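Local coordinates for tudor domain-containing protein 1 (Homo sapiens, PDB 5M9N) that probably helps piRNA–Piwi complexes silence transposable elements during spermatogenesis, and here holds a symmetrically dimethylated peptide in an extended Tudor domain, at residues S22-K27 against I134-L139; P83-I88 against L105-E110; W99-V104 against G116-G121. All blocks are in the same frame, centred on the assembly; numbering follows the deposited sequence.

Contact 1: residues S22-K27 against I134-L139; sequences SDLIPK and IIPKLL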
ATOM      1  N   SER A  22      -9.383  -3.475 -20.860  1.00 65.43           N
ATOM      2  CA  SER A  22      -9.632  -4.813 -20.309  1.00 64.03           C
ATOM      3  C   SER A  22      -8.331  -5.471 -19.896  1.00 62.05           C
ATOM      4  O   SER A  22      -8.291  -6.178 -18.907  1.00 61.46           O
ATOM      5  CB  SER A  22     -10.321  -5.728 -21.324  1.00 65.70           C
ATOM      6  OG  SER A  22     -11.617  -5.245 -21.641  1.00 67.10           O
ATOM      7  N   ASP A  23      -7.273  -5.238 -20.659  1.00 59.79           N
ATOM      8  CA  ASP A  23      -5.962  -5.765 -20.317  1.00 59.38           C
ATOM      9  C   ASP A  23      -5.212  -4.991 -19.219  1.00 56.61           C
ATOM     10  O   ASP A  23      -4.034  -5.281 -18.995  1.00 58.27           O
ATOM     11  CB  ASP A  23      -5.076  -5.852 -21.579  1.00 60.44           C
ATOM     12  CG  ASP A  23      -5.686  -6.724 -22.692  1.00 61.47           C
ATOM     13  OD1 ASP A  23      -6.728  -7.403 -22.487  1.00 62.12           O
ATOM     14  OD2 ASP A  23      -5.084  -6.732 -23.783  1.00 61.60           O
ATOM     15  N   LEU A  24      -5.846  -4.041 -18.528  1.00 52.41           N
ATOM     16  CA  LEU A  24      -5.159  -3.268 -17.488  1.00 50.84           C
ATOM     17  C   LEU A  24      -5.608  -3.674 -16.097  1.00 49.27           C
ATOM     18  O   LEU A  24      -5.866  -2.829 -15.235  1.00 48.32           O
ATOM     19  CB  LEU A  24      -5.306  -1.756 -17.716  1.00 51.39           C
ATOM     20  CG  LEU A  24      -4.498  -1.236 -18.913  1.00 52.77           C
ATOM     21  CD1 LEU A  24      -4.634   0.276 -19.036  1.00 52.70           C
ATOM     22  CD2 LEU A  24      -3.017  -1.638 -18.801  1.00 53.66           C
ATOM     23  N   ILE A  25      -5.629  -4.986 -15.878  1.00 48.31           N
ATOM     24  CA  ILE A  25      -6.086  -5.572 -14.620  1.00 47.79           C
ATOM     25  C   ILE A  25      -4.854  -5.709 -13.741  1.00 45.07           C
ATOM     26  O   ILE A  25      -3.930  -6.439 -14.084  1.00 44.41           O
ATOM     27  CB  ILE A  25      -6.744  -6.953 -14.844  1.00 49.19           C
ATOM     28  CG1 ILE A  25      -7.982  -6.813 -15.756  1.00 51.52           C
ATOM     29  CG2 ILE A  25      -7.089  -7.636 -13.522  1.00 49.54           C
ATOM     30  CD1 ILE A  25      -9.012  -5.800 -15.306  1.00 50.81           C
ATOM     31  N   PRO A  26      -4.820  -4.980 -12.631  1.00 43.82           N
ATOM     32  CA  PRO A  26      -3.750  -5.272 -11.686  1.00 42.82           C
ATOM     33  C   PRO A  26      -3.904  -6.658 -11.024  1.00 43.77           C
ATOM     34  O   PRO A  26      -4.999  -7.193 -10.875  1.00 44.94           O
ATOM     35  CB  PRO A  26      -3.849  -4.147 -10.681  1.00 41.80           C
ATOM     36  CG  PRO A  26      -5.256  -3.648 -10.762  1.00 42.72           C
ATOM     37  CD  PRO A  26      -5.755  -3.944 -12.140  1.00 42.95           C
ATOM     38  N   LYS A  27      -2.772  -7.247 -10.702  1.00 44.21           N
ATOM     39  CA  LYS A  27      -2.693  -8.561 -10.058  1.00 45.15           C
ATOM     40  C   LYS A  27      -2.638  -8.378  -8.540  1.00 45.66           C
ATOM     41  O   LYS A  27      -2.269  -7.312  -8.061  1.00 44.21           O
ATOM     42  CB  LYS A  27      -1.469  -9.304 -10.564  1.00 44.92           C
ATOM     43  CG  LYS A  27      -1.589  -9.757 -12.003  1.00 46.06           C
ATOM     44  CD  LYS A  27      -0.243 -10.283 -12.497  1.00 48.14           C
ATOM     45  CE  LYS A  27      -0.387 -11.267 -13.639  1.00 49.63           C
ATOM     46  NZ  LYS A  27      -1.032 -10.610 -14.810  1.00 51.60           N
ATOM     47  N   ILE A 134      -0.199   3.632 -18.413  1.00 32.36           N
ATOM     48  CA  ILE A 134       0.560   2.410 -18.149  1.00 33.13           C
ATOM     49  C   ILE A 134       0.252   1.426 -19.264  1.00 34.43           C
ATOM     50  O   ILE A 134      -0.767   1.546 -19.961  1.00 34.70           O
ATOM     51  CB  ILE A 134       0.234   1.797 -16.742  1.00 32.66           C
ATOM     52  CG1 ILE A 134       1.385   0.884 -16.240  1.00 32.56           C
ATOM     53  CG2 ILE A 134      -1.120   1.091 -16.739  1.00 32.69           C
ATOM     54  CD1 ILE A 134       1.473   0.771 -14.727  1.00 32.64           C
ATOM     55  N   ILE A 135       1.137   0.458 -19.424  1.00 35.69           N
ATOM     56  CA  ILE A 135       0.917  -0.681 -20.337  1.00 37.61           C
ATOM     57  C   ILE A 135       0.860  -1.999 -19.571  1.00 37.91           C
ATOM     58  O   ILE A 135       1.382  -2.068 -18.464  1.00 37.82           O
ATOM     59  CB  ILE A 135       1.980  -0.736 -21.420  1.00 38.72           C
ATOM     60  CG1 ILE A 135       3.368  -0.745 -20.793  1.00 38.70           C
ATOM     61  CG2 ILE A 135       1.794   0.455 -22.353  1.00 38.76           C
ATOM     62  CD1 ILE A 135       4.396  -1.269 -21.753  1.00 40.62           C
ATOM     63  N   PRO A 136       0.241  -3.049 -20.153  1.00 39.65           N
ATOM     64  CA  PRO A 136       0.024  -4.285 -19.393  1.00 40.46           C
ATOM     65  C   PRO A 136       1.324  -4.991 -18.980  1.00 41.00           C
ATOM     66  O   PRO A 136       1.318  -5.674 -17.966  1.00 41.10           O
ATOM     67  CB  PRO A 136      -0.789  -5.170 -20.358  1.00 41.07           C
ATOM     68  CG  PRO A 136      -1.280  -4.246 -21.410  1.00 41.35           C
ATOM     69  CD  PRO A 136      -0.199  -3.232 -21.541  1.00 40.82           C
ATOM     70  N   LYS A 137       2.421  -4.811 -19.713  1.00 41.63           N
ATOM     71  CA  LYS A 137       3.707  -5.359 -19.247  1.00 42.61           C
ATOM     72  C   LYS A 137       4.036  -4.873 -17.838  1.00 40.56           C
ATOM     73  O   LYS A 137       4.539  -5.631 -17.050  1.00 40.63           O
ATOM     74  CB  LYS A 137       4.855  -5.006 -20.190  1.00 44.57           C
ATOM     75  CG  LYS A 137       6.237  -5.581 -19.817  1.00 46.50           C
ATOM     76  CD  LYS A 137       6.515  -6.945 -20.463  1.00 49.55           C
ATOM     77  CE  LYS A 137       7.686  -7.713 -19.807  1.00 51.00           C
ATOM     78  NZ  LYS A 137       8.079  -8.964 -20.539  1.00 52.87           N
ATOM     79  N   LEU A 138       3.724  -3.623 -17.507  1.00 38.96           N
ATOM     80  CA  LEU A 138       4.129  -3.084 -16.209  1.00 37.15           C
ATOM     81  C   LEU A 138       3.200  -3.484 -15.058  1.00 36.01           C
ATOM     82  O   LEU A 138       3.465  -3.096 -13.922  1.00 33.87           O
ATOM     83  CB  LEU A 138       4.293  -1.571 -16.284  1.00 36.77           C
ATOM     84  CG  LEU A 138       5.490  -1.118 -17.118  1.00 37.70           C
ATOM     85  CD1 LEU A 138       5.406   0.343 -17.511  1.00 37.72           C
ATOM     86  CD2 LEU A 138       6.775  -1.392 -16.337  1.00 38.18           C
ATOM     87  N   LEU A 139       2.118  -4.212 -15.369  1.00 36.27           N
ATOM     88  CA  LEU A 139       1.212  -4.819 -14.384  1.00 36.95           C
ATOM     89  C   LEU A 139       1.462  -6.301 -14.117  1.00 37.49           C
ATOM     90  O   LEU A 139       0.648  -6.956 -13.480  1.00 38.40           O
ATOM     91  CB  LEU A 139      -0.269  -4.626 -14.821  1.00 37.14           C
ATOM     92  CG  LEU A 139      -0.745  -3.197 -14.973  1.00 36.66           C
ATOM     93  CD1 LEU A 139      -2.200  -3.155 -15.441  1.00 38.01           C
ATOM     94  CD2 LEU A 139      -0.621  -2.508 -13.637  1.00 36.09           C
TER
HETATM   95  O   HOH W   1      -0.340  -5.769 -11.150  1.00 31.06           O

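Contact 2: residues P83-I88 against L105-E110; sequences PAIGDI and LAYASE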
ATOM      1  N   PRO A  83      -7.116   9.917 -17.229  1.00 37.95           N
ATOM      2  CA  PRO A  83      -7.573   8.598 -16.812  1.00 36.83           C
ATOM      3  C   PRO A  83      -8.937   8.619 -16.138  1.00 36.34           C
ATOM      4  O   PRO A  83      -9.335   9.653 -15.570  1.00 35.91           O
ATOM      5  CB  PRO A  83      -6.469   8.155 -15.849  1.00 35.82           C
ATOM      6  CG  PRO A  83      -5.921   9.415 -15.286  1.00 35.80           C
ATOM      7  CD  PRO A  83      -5.936  10.352 -16.470  1.00 36.56           C
ATOM      8  N   ALA A  84      -9.637   7.488 -16.198  1.00 36.23           N
ATOM      9  CA  ALA A  84     -10.910   7.326 -15.563  1.00 37.06           C
ATOM     10  C   ALA A  84     -10.703   6.944 -14.142  1.00 37.13           C
ATOM     11  O   ALA A  84      -9.606   6.418 -13.792  1.00 35.51           O
ATOM     12  CB  ALA A  84     -11.763   6.261 -16.268  1.00 37.96           C
ATOM     13  N   ILE A  85     -11.754   7.174 -13.326  1.00 36.79           N
ATOM     14  CA  ILE A  85     -11.770   6.781 -11.926  1.00 37.71           C
ATOM     15  C   ILE A  85     -11.588   5.292 -11.887  1.00 35.99           C
ATOM     16  O   ILE A  85     -12.223   4.588 -12.621  1.00 36.26           O
ATOM     17  CB  ILE A  85     -13.043   7.190 -11.139  1.00 40.06           C
ATOM     18  CG1 ILE A  85     -13.265   8.717 -11.174  1.00 41.48           C
ATOM     19  CG2 ILE A  85     -12.996   6.654  -9.700  1.00 40.24           C
ATOM     20  CD1 ILE A  85     -12.028   9.556 -10.987  1.00 40.97           C
ATOM     21  N   GLY A  86     -10.632   4.851 -11.092  1.00 33.73           N
ATOM     22  CA  GLY A  86     -10.286   3.447 -11.000  1.00 32.80           C
ATOM     23  C   GLY A  86      -9.265   2.883 -11.965  1.00 31.35           C
ATOM     24  O   GLY A  86      -8.991   1.707 -11.922  1.00 32.35           O
ATOM     25  N   ASP A  87      -8.713   3.679 -12.859  1.00 30.71           N
ATOM     26  CA  ASP A  87      -7.729   3.179 -13.769  1.00 30.05           C
ATOM     27  C   ASP A  87      -6.441   3.045 -12.940  1.00 28.95           C
ATOM     28  O   ASP A  87      -6.253   3.761 -11.955  1.00 27.71           O
ATOM     29  CB  ASP A  87      -7.430   4.159 -14.903  1.00 30.15           C
ATOM     30  CG  ASP A  87      -8.456   4.104 -16.011  1.00 31.04           C
ATOM     31  OD1 ASP A  87      -9.384   3.284 -15.937  1.00 31.03           O
ATOM     32  OD2 ASP A  87      -8.239   4.884 -16.944  1.00 31.33           O
ATOM     33  N   ILE A  88      -5.581   2.133 -13.371  1.00 28.93           N
ATOM     34  CA  ILE A  88      -4.169   2.161 -12.924  1.00 28.56           C
ATOM     35  C   ILE A  88      -3.403   2.972 -13.946  1.00 28.47           C
ATOM     36  O   ILE A  88      -3.667   2.869 -15.135  1.00 29.50           O
ATOM     37  CB  ILE A  88      -3.597   0.748 -12.800  1.00 28.81           C
ATOM     38  CG1 ILE A  88      -4.435  -0.084 -11.825  1.00 29.22           C
ATOM     39  CG2 ILE A  88      -2.171   0.786 -12.239  1.00 28.49           C
ATOM     40  CD1 ILE A  88      -4.414   0.412 -10.388  1.00 28.80           C
ATOM     41  N   LEU A 105      -8.117   7.737  -7.810  1.00 26.34           N
ATOM     42  CA  LEU A 105      -9.197   7.586  -6.814  1.00 26.45           C
ATOM     43  C   LEU A 105     -10.346   8.580  -7.063  1.00 26.62           C
ATOM     44  O   LEU A 105     -11.448   8.251  -6.824  1.00 27.03           O
ATOM     45  CB  LEU A 105      -8.708   7.718  -5.382  1.00 25.96           C
ATOM     46  CG  LEU A 105      -7.522   6.780  -5.003  1.00 25.50           C
ATOM     47  CD1 LEU A 105      -7.083   7.125  -3.619  1.00 25.23           C
ATOM     48  CD2 LEU A 105      -7.974   5.355  -5.104  1.00 25.75           C
ATOM     49  N   ALA A 106     -10.031   9.751  -7.595  1.00 26.56           N
ATOM     50  CA  ALA A 106     -10.966  10.876  -7.705  1.00 26.84           C
ATOM     51  C   ALA A 106     -10.250  12.012  -8.394  1.00 27.07           C
ATOM     52  O   ALA A 106      -9.010  12.179  -8.264  1.00 26.40           O
ATOM     53  CB  ALA A 106     -11.469  11.331  -6.322  1.00 26.62           C
ATOM     54  N   TYR A 107     -11.005  12.834  -9.127  1.00 27.42           N
ATOM     55  CA  TYR A 107     -10.428  14.083  -9.578  1.00 27.97           C
ATOM     56  C   TYR A 107     -10.601  15.102  -8.465  1.00 28.41           C
ATOM     57  O   TYR A 107     -11.711  15.263  -7.909  1.00 28.72           O
ATOM     58  CB  TYR A 107     -11.079  14.561 -10.898  1.00 28.91           C
ATOM     59  CG  TYR A 107     -10.433  13.965 -12.093  1.00 29.04           C
ATOM     60  CD1 TYR A 107     -10.566  12.631 -12.353  1.00 29.26           C
ATOM     61  CD2 TYR A 107      -9.690  14.744 -12.975  1.00 29.79           C
ATOM     62  CE1 TYR A 107      -9.923  12.032 -13.440  1.00 29.69           C
ATOM     63  CE2 TYR A 107      -9.068  14.185 -14.081  1.00 30.20           C
ATOM     64  CZ  TYR A 107      -9.173  12.805 -14.300  1.00 30.26           C
ATOM     65  OH  TYR A 107      -8.573  12.211 -15.425  1.00 31.14           O
ATOM     66  N   ALA A 108      -9.527  15.815  -8.137  1.00 28.68           N
ATOM     67  CA  ALA A 108      -9.591  16.942  -7.179  1.00 29.56           C
ATOM     68  C   ALA A 108      -9.986  18.280  -7.829  1.00 30.74           C
ATOM     69  O   ALA A 108     -10.502  19.160  -7.161  1.00 31.25           O
ATOM     70  CB  ALA A 108      -8.287  17.122  -6.472  1.00 29.22           C
ATOM     71  N   SER A 109      -9.647  18.444  -9.088  1.00 31.63           N
ATOM     72  CA  SER A 109     -10.118  19.584  -9.888  1.00 33.30           C
ATOM     73  C   SER A 109     -10.154  19.068 -11.321  1.00 33.80           C
ATOM     74  O   SER A 109      -9.952  17.871 -11.598  1.00 32.66           O
ATOM     75  CB  SER A 109      -9.108  20.761  -9.754  1.00 34.07           C
ATOM     76  OG  SER A 109      -7.781  20.365 -10.199  1.00 33.75           O
ATOM     77  N   GLU A 110     -10.285  19.982 -12.260  1.00 35.61           N
ATOM     78  CA  GLU A 110     -10.225  19.609 -13.657  1.00 36.62           C
ATOM     79  C   GLU A 110      -8.858  19.153 -14.059  1.00 35.77           C
ATOM     80  O   GLU A 110      -8.773  18.425 -15.017  1.00 35.81           O
ATOM     81  CB  GLU A 110     -10.643  20.772 -14.565  1.00 38.72           C
ATOM     82  CG  GLU A 110     -12.054  21.270 -14.279  1.00 40.75           C
ATOM     83  CD  GLU A 110     -13.139  20.399 -14.875  1.00 42.88           C
ATOM     84  OE1 GLU A 110     -12.862  19.273 -15.314  1.00 43.97           O
ATOM     85  OE2 GLU A 110     -14.305  20.878 -14.975  1.00 48.21           O
TER

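Contact 3: residues W99-V104 against G116-G121; sequences WYRASV and GYVDYG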
ATOM      1  N   TRP A  99       8.691   7.473 -10.640  1.00 28.91           N
ATOM      2  CA  TRP A  99       7.463   6.978 -11.188  1.00 28.09           C
ATOM      3  C   TRP A  99       7.026   5.697 -10.434  1.00 26.65           C
ATOM      4  O   TRP A  99       7.835   4.814 -10.182  1.00 26.10           O
ATOM      5  CB  TRP A  99       7.652   6.694 -12.654  1.00 28.60           C
ATOM      6  CG  TRP A  99       7.696   8.001 -13.452  1.00 29.16           C
ATOM      7  CD1 TRP A  99       8.841   8.646 -13.893  1.00 30.10           C
ATOM      8  CD2 TRP A  99       6.606   8.798 -13.878  1.00 29.37           C
ATOM      9  NE1 TRP A  99       8.522   9.768 -14.564  1.00 30.03           N
ATOM     10  CE2 TRP A  99       7.159   9.903 -14.584  1.00 30.16           C
ATOM     11  CE3 TRP A  99       5.210   8.695 -13.768  1.00 29.14           C
ATOM     12  CZ2 TRP A  99       6.375  10.885 -15.163  1.00 30.58           C
ATOM     13  CZ3 TRP A  99       4.422   9.694 -14.323  1.00 29.62           C
ATOM     14  CH2 TRP A  99       5.010  10.780 -15.039  1.00 30.24           C
ATOM     15  N   TYR A 100       5.753   5.648 -10.088  1.00 24.89           N
ATOM     16  CA  TYR A 100       5.160   4.566  -9.294  1.00 24.29           C
ATOM     17  C   TYR A 100       3.862   4.155  -9.925  1.00 23.79           C
ATOM     18  O   TYR A 100       3.271   4.950 -10.665  1.00 23.46           O
ATOM     19  CB  TYR A 100       4.964   5.042  -7.846  1.00 24.06           C
ATOM     20  CG  TYR A 100       6.264   5.297  -7.100  1.00 24.74           C
ATOM     21  CD1 TYR A 100       6.930   4.310  -6.413  1.00 24.96           C
ATOM     22  CD2 TYR A 100       6.833   6.544  -7.124  1.00 25.34           C
ATOM     23  CE1 TYR A 100       8.188   4.565  -5.792  1.00 25.63           C
ATOM     24  CE2 TYR A 100       8.007   6.830  -6.504  1.00 25.89           C
ATOM     25  CZ  TYR A 100       8.708   5.828  -5.837  1.00 26.01           C
ATOM     26  OH  TYR A 100       9.840   6.230  -5.233  1.00 26.56           O
ATOM     27  N   ARG A 101       3.370   2.968  -9.582  1.00 23.32           N
ATOM     28  CA  ARG A 101       2.031   2.546 -10.007  1.00 23.22           C
ATOM     29  C   ARG A 101       0.958   3.153  -9.100  1.00 22.84           C
ATOM     30  O   ARG A 101       1.082   3.276  -7.869  1.00 21.85           O
ATOM     31  CB  ARG A 101       1.960   1.039 -10.109  1.00 23.26           C
ATOM     32  CG  ARG A 101       3.023   0.488 -11.031  1.00 23.45           C
ATOM     33  CD  ARG A 101       2.865  -0.956 -11.308  1.00 23.65           C
ATOM     34  NE  ARG A 101       2.779  -1.778 -10.096  1.00 23.64           N
ATOM     35  CZ  ARG A 101       2.768  -3.090 -10.102  1.00 23.96           C
ATOM     36  NH1 ARG A 101       2.843  -3.780 -11.218  1.00 24.57           N
ATOM     37  NH2 ARG A 101       2.674  -3.741  -8.977  1.00 24.13           N
ATOM     38  N   ALA A 102      -0.112   3.653  -9.729  1.00 23.04           N
ATOM     39  CA  ALA A 102      -1.053   4.395  -8.954  1.00 23.32           C
ATOM     40  C   ALA A 102      -2.484   4.193  -9.481  1.00 24.14           C
ATOM     41  O   ALA A 102      -2.677   4.062 -10.674  1.00 24.34           O
ATOM     42  CB  ALA A 102      -0.718   5.852  -8.965  1.00 23.49           C
ATOM     43  N   SER A 103      -3.408   4.090  -8.535  1.00 24.55           N
ATOM     44  CA  SER A 103      -4.862   4.004  -8.815  1.00 25.63           C
ATOM     45  C   SER A 103      -5.449   5.383  -8.808  1.00 26.18           C
ATOM     46  O   SER A 103      -5.235   6.127  -7.900  1.00 26.57           O
ATOM     47  CB  SER A 103      -5.503   3.203  -7.711  1.00 25.83           C
ATOM     48  OG  SER A 103      -6.833   2.934  -8.024  1.00 27.27           O
ATOM     49  N   VAL A 104      -6.245   5.712  -9.818  1.00 27.15           N
ATOM     50  CA  VAL A 104      -6.936   7.004  -9.854  1.00 27.47           C
ATOM     51  C   VAL A 104      -8.144   6.999  -8.918  1.00 27.09           C
ATOM     52  O   VAL A 104      -9.089   6.279  -9.183  1.00 27.82           O
ATOM     53  CB  VAL A 104      -7.355   7.274 -11.291  1.00 28.26           C
ATOM     54  CG1 VAL A 104      -8.111   8.603 -11.412  1.00 28.89           C
ATOM     55  CG2 VAL A 104      -6.123   7.236 -12.191  1.00 28.67           C
ATOM     56  N   GLY A 116      -3.735   6.788  -5.308  1.00 22.17           N
ATOM     57  CA  GLY A 116      -3.160   5.850  -4.304  1.00 21.96           C
ATOM     58  C   GLY A 116      -2.017   5.050  -4.883  1.00 21.77           C
ATOM     59  O   GLY A 116      -2.132   4.506  -5.998  1.00 22.19           O
ATOM     60  N   TYR A 117      -0.884   5.032  -4.184  1.00 21.28           N
ATOM     61  CA  TYR A 117       0.287   4.299  -4.675  1.00 21.23           C
ATOM     62  C   TYR A 117       0.116   2.852  -4.341  1.00 21.32           C
ATOM     63  O   TYR A 117       0.189   2.453  -3.151  1.00 21.27           O
ATOM     64  CB  TYR A 117       1.564   4.864  -4.097  1.00 21.02           C
ATOM     65  CG  TYR A 117       1.856   6.253  -4.623  1.00 21.22           C
ATOM     66  CD1 TYR A 117       2.306   6.444  -5.912  1.00 21.12           C
ATOM     67  CD2 TYR A 117       1.577   7.387  -3.861  1.00 21.22           C
ATOM     68  CE1 TYR A 117       2.558   7.705  -6.402  1.00 21.47           C
ATOM     69  CE2 TYR A 117       1.820   8.639  -4.353  1.00 21.51           C
ATOM     70  CZ  TYR A 117       2.277   8.811  -5.651  1.00 21.60           C
ATOM     71  OH  TYR A 117       2.555  10.090  -6.128  1.00 21.96           O
ATOM     72  N   VAL A 118      -0.167   2.056  -5.360  1.00 21.53           N
ATOM     73  CA  VAL A 118      -0.674   0.709  -5.105  1.00 21.94           C
ATOM     74  C   VAL A 118       0.411  -0.280  -4.571  1.00 22.07           C
ATOM     75  O   VAL A 118       0.136  -1.371  -4.087  1.00 22.26           O
ATOM     76  CB  VAL A 118      -1.286   0.082  -6.340  1.00 22.17           C
ATOM     77  CG1 VAL A 118      -2.559   0.800  -6.698  1.00 22.12           C
ATOM     78  CG2 VAL A 118      -0.308   0.008  -7.511  1.00 22.43           C
ATOM     79  N   ASP A 119       1.618   0.119  -4.679  1.00 22.39           N
ATOM     80  CA  ASP A 119       2.733  -0.735  -4.152  1.00 22.79           C
ATOM     81  C   ASP A 119       3.242  -0.315  -2.802  1.00 23.33           C
ATOM     82  O   ASP A 119       4.143  -1.032  -2.200  1.00 23.73           O
ATOM     83  CB  ASP A 119       3.818  -0.701  -5.188  1.00 23.04           C
ATOM     84  CG  ASP A 119       3.442  -1.430  -6.422  1.00 23.00           C
ATOM     85  OD1 ASP A 119       2.903  -2.591  -6.337  1.00 22.98           O
ATOM     86  OD2 ASP A 119       3.767  -0.863  -7.477  1.00 22.95           O
ATOM     87  N   TYR A 120       2.681   0.777  -2.261  1.00 23.78           N
ATOM     88  CA  TYR A 120       3.205   1.403  -1.049  1.00 24.70           C
ATOM     89  C   TYR A 120       2.137   1.731  -0.063  1.00 24.94           C
ATOM     90  O   TYR A 120       2.388   1.641   1.143  1.00 25.28           O
ATOM     91  CB  TYR A 120       4.087   2.664  -1.326  1.00 25.32           C
ATOM     92  CG  TYR A 120       5.348   2.324  -1.996  1.00 25.75           C
ATOM     93  CD1 TYR A 120       5.381   2.131  -3.371  1.00 26.12           C
ATOM     94  CD2 TYR A 120       6.528   2.138  -1.265  1.00 26.77           C
ATOM     95  CE1 TYR A 120       6.504   1.750  -4.014  1.00 26.88           C
ATOM     96  CE2 TYR A 120       7.700   1.724  -1.902  1.00 27.27           C
ATOM     97  CZ  TYR A 120       7.679   1.553  -3.274  1.00 27.54           C
ATOM     98  OH  TYR A 120       8.744   1.129  -4.003  1.00 28.62           O
ATOM     99  N   GLY A 121       0.971   2.197  -0.517  1.00 24.52           N
ATOM    100  CA  GLY A 121      -0.125   2.460   0.343  1.00 24.66           C
ATOM    101  C   GLY A 121      -0.429   3.885   0.700  1.00 24.98           C
ATOM    102  O   GLY A 121      -1.519   4.179   1.270  1.00 25.35           O
TER
HETATM  103  O   HOH W   2       4.989   1.508  -7.977  1.00 20.62           O
HETATM  104  O   HOH W   3       2.798   2.433  -6.041  1.00 21.52           O

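Contact 1: residues S22-K27 against I134-L139
The carbonyl O of L139 is tied to the backbone of K27 by one water: K27 N donates to water 1 at 2.9 Å, and that water in turn donates to L139 O at 2.8 Å. No direct hydrogen bond joins the two segments, so this water is their polar link. The aliphatic part of the K27 side chain lies against the same carbonyl, with CD 3.6 Å from L139 O. A long, flexible lysine fits here because its methylenes can pack on the carbonyl while the residue as a whole stays exposed, as suits a charged end.

The rest of the contact is apolar and centres on two leucines that cross at about a right angle. The CB of L139 is aimed at the other segment, and its CD1 lies against the L24 main chain, 3.5 Å from L24 C. L24 answers with one branch, CD2. Its chi1 (-71°) sets CG beside the backbone N; CD1 continues the extended chain, while CD2 branches off it and packs among I134 CG2 at 3.9 Å, L139 CD1 at 3.8 Å and the P136 ring. At the end of the contact farther from the water, P136 CB rests 3.5 Å from D23 O. Proline suits this place, since it opens the 3-10 turn 136-138, where its lack of an N-H costs little, while its carbonyl accepts from L139 N and so helps orient the leucine.

This is structural packing of the loop ahead of strand 36-44 onto the loop that follows strand 131-132 of the Tudor barrel. P26, I134 and L139 rest on strand 88-92 through I88 and C90, while I135 and L138 turn to helix 58-73, meeting Y71 and, from L138, also S67 and L68.

Contact 2: residues P83-I88 against L105-E110
Y107 and P83 join the type II beta turn A84-D87 to a bulged part of strand 99-109 in the Tudor barrel, an SH3-like fold. The bulge is of the classic kind, with L105 and A106 both facing L114 on the next strand.

The tight part lies at the phenol. Y107 OH donates to P83 O over 2.7 Å, within the carbonyl plane and on a lone pair, with a C=O...O angle of 137°. P83 O also sits at the ring edge, only 3.2 Å from Y107 CE1, and P83 CD packs 3.4 Å from Y107 OH. Tyrosine suits the place because its long flat side chain spans from the strand to a backbone acceptor in the loop. P83 is buried, and its ring can press on V104 without bringing an N-H that would need a partner.

Towards the surface the packing thins to the side chain of I85. Its CB does not aim at the strand, but chi1 (-58°) and chi2 (-42°) together bring CD1 to the edge of the Y107 ring, 3.7 Å from CD1 of the tyrosine, and equally close to A106 CA. The other branch, CG2, lies 3.6 Å from L105 O. I85 is itself exposed, as is L105, whose CB points away from the loop and whose side chain touches L114.

The turn behind I85 is firmly made. G86 takes a positive phi, which suits glycine as its third residue, and D87 N bonds back to A84 O. The carboxylate of D87, salt-bridged to K21 through OD1, closes the turn a second time: A84 N donates to D87 OD2 at 3.0 Å, arriving from above the carboxylate plane.

Contact 3: residues W99-V104 against G116-G121
R101 and D119 form the ionic part of the contact. The arginine grips the carboxylate side-on with two nitrogens, NE to OD2 and NH2 to OD1, both at 2.9 Å, each oxygen using its syn lone pair; the two planar groups lie nearly coplanar, 26° apart. A bend at chi3 (-54°) helps turn the guanidinium to this position. D119 OD1 also accepts from Q144 N, and R101 NH1 reaches the carbonyls of L138 and L141, so this buried pair is well supplied with partners. Water 2 joins R101 N to D119 OD2.

Backbone bonds come next. S103 and G116 form an antiparallel hydrogen-bonded pair, S103 N to G116 O 2.9 Å and G116 N to S103 O 3.1 Å, followed by the non-hydrogen-bonded pair A102 and Y117. Beyond it, V118 N donates to R101 O at 3.1 Å from above the carbonyl plane, and water 3 donates to the same oxygen. This hairpin of the Tudor barrel and the loop after it supply tyrosines of the aromatic cage: Y100, Y117 and Y120 all pack on the modified side chain of the bound peptide.

Among the rings, Y100 turns its edge to the face of Y120 in an offset edge-to-face (T-shaped) pair, planes at 90°, with Y100 CD1 3.5 Å from Y120 CE1. Y100 CB meets Y117 CD1 at 3.6 Å. Tyrosine suits these sites, offering an aromatic surface while its hydroxyl can be anchored, Y100 OH by D96 and Y117 OH by E124. V118 adds apolar packing: its CG2 touches R101 CB at 3.6 Å, and its CG1 packs beside S103 CB.

How the contacts relate
Contacts 2 and 3 share strand 99-109 and meet at V104, where G86 N to V104 O (2.8 Å) and D87 O to V104 N (2.9 Å) bind the turn to the strand; their centres are about 13 Å apart. Contact 1 lies about 13 Å from contact 3, centre to centre, and about 17 Å from contact 2. I88 is its junction with contact 2, packing on P26, I134 and L139. R101 joins it to contact 3, with L138 O 2.9 Å from R101 NH1. Contact 3 alone of the three supplies tyrosines to the peptide's modified side chain; contact 1 is linked to it through neighbours, R101 and D119, which precedes the cage residue Y120.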